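Local coordinates for protein similar to hydroxylamine oxidoreductase (Kuenenia stuttgartiensis, PDB 6H5L) that probably works as an octaheme c-type oxidoreductase of the hydroxylamine oxidoreductase family, part of a large reducing complex that passes electrons between many hemes in an anammox bacterium, at residues A377-L387 against I456-W464. Residues are numbered along the deposited sequence; the frame is centred on the assembly and turned at random.
Sequences ADQAQKIVEDL and IENMYNRLW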
loop_
_atom_site.group_PDB
_atom_site.type_symbol
_atom_site.label_atom_id
_atom_site.label_comp_id
_atom_site.label_asym_id
_atom_site.label_seq_id
_atom_site.Cartn_x
_atom_site.Cartn_y
_atom_site.Cartn_z
ATOM N N ALA A 377 51.281 -10.879 -37.447
ATOM C CA ALA A 377 50.760 -11.927 -38.316
ATOM C C ALA A 377 51.499 -11.964 -39.647
ATOM O O ALA A 377 51.754 -13.045 -40.192
ATOM C CB ALA A 377 49.261 -11.727 -38.536
ATOM N N ASP A 378 51.858 -10.796 -40.183
ATOM C CA ASP A 378 52.601 -10.754 -41.438
ATOM C C ASP A 378 53.979 -11.389 -41.290
ATOM O O ASP A 378 54.447 -12.084 -42.200
ATOM C CB ASP A 378 52.723 -9.310 -41.924
ATOM C CG ASP A 378 53.744 -9.154 -43.034
ATOM O OD1 ASP A 378 53.538 -9.736 -44.120
ATOM O OD2 ASP A 378 54.752 -8.447 -42.818
ATOM N N GLN A 379 54.642 -11.163 -40.154
ATOM C CA GLN A 379 55.949 -11.774 -39.930
ATOM C C GLN A 379 55.842 -13.291 -39.859
ATOM O O GLN A 379 56.725 -14.007 -40.347
ATOM C CB GLN A 379 56.575 -11.212 -38.654
ATOM C CG GLN A 379 56.955 -9.742 -38.751
ATOM C CD GLN A 379 57.161 -9.094 -37.394
ATOM O OE1 GLN A 379 56.650 -9.571 -36.381
ATOM N NE2 GLN A 379 57.909 -7.997 -37.371
ATOM N N ALA A 380 54.770 -13.799 -39.250
ATOM C CA ALA A 380 54.568 -15.244 -39.198
ATOM C C ALA A 380 54.262 -15.810 -40.579
ATOM O O ALA A 380 54.711 -16.911 -40.917
ATOM C CB ALA A 380 53.445 -15.584 -38.219
ATOM N N GLN A 381 53.499 -15.072 -41.390
ATOM C CA GLN A 381 53.193 -15.541 -42.738
ATOM C C GLN A 381 54.433 -15.556 -43.622
ATOM O O GLN A 381 54.538 -16.394 -44.525
ATOM C CB GLN A 381 52.099 -14.674 -43.362
ATOM C CG GLN A 381 51.543 -15.222 -44.668
ATOM C CD GLN A 381 50.339 -14.445 -45.167
ATOM O OE1 GLN A 381 49.474 -14.047 -44.386
ATOM N NE2 GLN A 381 50.280 -14.224 -46.474
ATOM N N LYS A 382 55.379 -14.644 -43.380
ATOM C CA LYS A 382 56.632 -14.656 -44.131
ATOM C C LYS A 382 57.413 -15.938 -43.872
ATOM O O LYS A 382 58.004 -16.512 -44.793
ATOM C CB LYS A 382 57.472 -13.432 -43.766
ATOM C CG LYS A 382 58.755 -13.285 -44.572
ATOM C CD LYS A 382 58.455 -12.991 -46.034
ATOM C CE LYS A 382 59.706 -12.564 -46.789
ATOM N NZ LYS A 382 60.722 -13.648 -46.858
ATOM N N ILE A 383 57.426 -16.400 -42.619
ATOM C CA ILE A 383 58.149 -17.621 -42.275
ATOM C C ILE A 383 57.536 -18.823 -42.983
ATOM O O ILE A 383 58.249 -19.671 -43.532
ATOM C CB ILE A 383 58.164 -17.812 -40.748
ATOM C CG1 ILE A 383 58.971 -16.694 -40.083
ATOM C CG2 ILE A 383 58.712 -19.181 -40.386
ATOM C CD1 ILE A 383 58.814 -16.638 -38.582
ATOM N N VAL A 384 56.204 -18.911 -42.985
ATOM C CA VAL A 384 55.532 -20.044 -43.614
ATOM C C VAL A 384 55.753 -20.032 -45.121
ATOM O O VAL A 384 55.988 -21.081 -45.735
ATOM C CB VAL A 384 54.033 -20.034 -43.263
ATOM C CG1 VAL A 384 53.326 -21.210 -43.920
ATOM C CG2 VAL A 384 53.838 -20.061 -41.755
ATOM N N GLU A 385 55.684 -18.853 -45.742
ATOM C CA GLU A 385 55.812 -18.779 -47.193
ATOM C C GLU A 385 57.244 -19.020 -47.654
ATOM O O GLU A 385 57.455 -19.539 -48.755
ATOM C CB GLU A 385 55.304 -17.429 -47.697
ATOM C CG GLU A 385 53.801 -17.251 -47.556
ATOM C CD GLU A 385 53.321 -15.898 -48.038
ATOM O OE1 GLU A 385 52.093 -15.719 -48.182
ATOM O OE2 GLU A 385 54.171 -15.013 -48.274
ATOM N N ASP A 386 58.235 -18.651 -46.840
ATOM C CA ASP A 386 59.620 -18.939 -47.202
ATOM C C ASP A 386 59.880 -20.440 -47.226
ATOM O O ASP A 386 60.610 -20.935 -48.092
ATOM C CB ASP A 386 60.578 -18.242 -46.238
ATOM C CG ASP A 386 60.613 -16.741 -46.438
ATOM O OD1 ASP A 386 59.904 -16.242 -47.338
ATOM O OD2 ASP A 386 61.354 -16.061 -45.695
ATOM N N LEU A 387 59.294 -21.178 -46.280
ATOM C CA LEU A 387 59.376 -22.635 -46.319
ATOM C C LEU A 387 58.770 -23.183 -47.604
ATOM O O LEU A 387 59.306 -24.121 -48.204
ATOM C CB LEU A 387 58.669 -23.234 -45.103
ATOM C CG LEU A 387 59.249 -22.951 -43.718
ATOM C CD1 LEU A 387 58.228 -23.289 -42.647
ATOM C CD2 LEU A 387 60.528 -23.743 -43.502
ATOM N N ILE A 456 52.077 -26.330 -39.734
ATOM C CA ILE A 456 52.478 -24.940 -39.538
ATOM C C ILE A 456 51.468 -23.981 -40.161
ATOM O O ILE A 456 51.347 -22.828 -39.727
ATOM C CB ILE A 456 53.901 -24.718 -40.091
ATOM C CG1 ILE A 456 54.508 -23.447 -39.496
ATOM C CG2 ILE A 456 53.897 -24.661 -41.615
ATOM C CD1 ILE A 456 55.983 -23.289 -39.776
ATOM N N GLU A 457 50.731 -24.426 -41.184
ATOM C CA GLU A 457 49.723 -23.565 -41.798
ATOM C C GLU A 457 48.570 -23.286 -40.840
ATOM O O GLU A 457 48.044 -22.165 -40.799
ATOM C CB GLU A 457 49.212 -24.200 -43.091
ATOM C CG GLU A 457 50.142 -24.017 -44.277
ATOM C CD GLU A 457 49.715 -24.836 -45.475
ATOM O OE1 GLU A 457 49.764 -26.082 -45.389
ATOM O OE2 GLU A 457 49.319 -24.237 -46.497
ATOM N N ASN A 458 48.167 -24.286 -40.055
ATOM C CA ASN A 458 47.114 -24.085 -39.071
ATOM C C ASN A 458 47.611 -23.394 -37.811
ATOM O O ASN A 458 46.811 -22.771 -37.108
ATOM C CB ASN A 458 46.475 -25.423 -38.707
ATOM C CG ASN A 458 45.193 -25.684 -39.481
ATOM O OD1 ASN A 458 44.889 -24.983 -40.446
ATOM N ND2 ASN A 458 44.435 -26.691 -39.059
ATOM N N MET A 459 48.906 -23.488 -37.506
ATOM C CA MET A 459 49.467 -22.646 -36.455
ATOM C C MET A 459 49.290 -21.177 -36.804
ATOM O O MET A 459 48.809 -20.385 -35.985
ATOM C CB MET A 459 50.948 -22.960 -36.246
ATOM C CG MET A 459 51.256 -24.370 -35.796
ATOM S SD MET A 459 53.033 -24.693 -35.748
ATOM C CE MET A 459 53.048 -26.436 -35.335
ATOM N N TYR A 460 49.682 -20.794 -38.021
ATOM C CA TYR A 460 49.489 -19.418 -38.462
ATOM C C TYR A 460 48.009 -19.068 -38.542
ATOM O O TYR A 460 47.608 -17.953 -38.191
ATOM C CB TYR A 460 50.166 -19.197 -39.815
ATOM C CG TYR A 460 49.866 -17.846 -40.421
ATOM C CD1 TYR A 460 50.112 -16.678 -39.713
ATOM C CD2 TYR A 460 49.342 -17.738 -41.702
ATOM C CE1 TYR A 460 49.837 -15.440 -40.261
ATOM C CE2 TYR A 460 49.068 -16.504 -42.259
ATOM C CZ TYR A 460 49.317 -15.358 -41.533
ATOM O OH TYR A 460 49.045 -14.126 -42.083
ATOM N N ASN A 461 47.182 -20.010 -39.003
ATOM C CA ASN A 461 45.743 -19.772 -39.064
ATOM C C ASN A 461 45.186 -19.420 -37.689
ATOM O O ASN A 461 44.388 -18.487 -37.550
ATOM C CB ASN A 461 45.031 -20.997 -39.637
ATOM C CG ASN A 461 45.130 -21.077 -41.146
ATOM O OD1 ASN A 461 45.377 -20.075 -41.817
ATOM N ND2 ASN A 461 44.930 -22.272 -41.690
ATOM N N ARG A 462 45.599 -20.157 -36.657
ATOM C CA ARG A 462 45.163 -19.825 -35.305
ATOM C C ARG A 462 45.725 -18.487 -34.845
ATOM O O ARG A 462 45.121 -17.823 -33.994
ATOM C CB ARG A 462 45.557 -20.936 -34.334
ATOM C CG ARG A 462 44.687 -22.183 -34.428
ATOM C CD ARG A 462 45.053 -23.204 -33.363
ATOM N NE ARG A 462 46.389 -23.750 -33.568
ATOM C CZ ARG A 462 46.657 -24.787 -34.354
ATOM N NH1 ARG A 462 45.676 -25.391 -35.012
ATOM N NH2 ARG A 462 47.903 -25.222 -34.483
ATOM N N LEU A 463 46.871 -18.074 -35.390
ATOM C CA LEU A 463 47.444 -16.786 -35.013
ATOM C C LEU A 463 46.576 -15.634 -35.506
ATOM O O LEU A 463 46.227 -14.734 -34.733
ATOM C CB LEU A 463 48.871 -16.668 -35.557
ATOM C CG LEU A 463 49.780 -15.551 -35.034
ATOM C CD1 LEU A 463 51.239 -15.934 -35.209
ATOM C CD2 LEU A 463 49.510 -14.222 -35.728
ATOM N N TRP A 464 46.212 -15.643 -36.790
ATOM C CA TRP A 464 45.520 -14.501 -37.373
ATOM C C TRP A 464 44.001 -14.622 -37.347
ATOM O O TRP A 464 43.316 -13.600 -37.469
ATOM C CB TRP A 464 45.992 -14.268 -38.817
ATOM C CG TRP A 464 45.542 -15.301 -39.811
ATOM C CD1 TRP A 464 46.227 -16.413 -40.206
ATOM C CD2 TRP A 464 44.319 -15.301 -40.555
ATOM N NE1 TRP A 464 45.500 -17.112 -41.138
ATOM C CE2 TRP A 464 44.324 -16.449 -41.369
ATOM C CE3 TRP A 464 43.215 -14.444 -40.606
ATOM C CZ2 TRP A 464 43.269 -16.765 -42.222
ATOM C CZ3 TRP A 464 42.169 -14.757 -41.455
ATOM C CH2 TRP A 464 42.205 -15.906 -42.253
#
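Tyr460 pushes its ring as a knob into the hole made by Ala377, Ala380, Gln381 and Val384, at the centre of an antiparallel helix pair in the helical bundle beside the hemes. The axes of 377-387 and 456-464 come within 10.0 Å, at 170°, and the third long helix, 480-513, packs against both, through Met495 on Ala380 and Glu494 on Met459. With CG anti to the backbone N (chi1 173°), the phenol is carried across to the other helix, where the backbone of Gln381 lies over one ring face. Ala380 CB meets Tyr460 CD1 obliquely at 3.8 Å. The polar crossing falls to Gln381, whose extended chain slants across the hydroxyl end of the ring, CB 3.4 Å from Tyr460 CZ, with its amide turned 63° from the ring plane; OE1 accepts a hydrogen bond from Tyr460 OH, modelled implausibly short, so its geometry is doubtful, and NE2 bonds Ser317 OG weakly. Beyond the ring, Leu463 splits its methyls between two small residues: CD1 touches Ala380 CB at 3.7 Å, while CD2 lies against Ala377. Toward the other end Val384 and Ile456 meet tip to tip, CG2 to CG1 at 4.1 Å, and Leu387 CD1 packs on Ile456 CD1 at 3.6 Å.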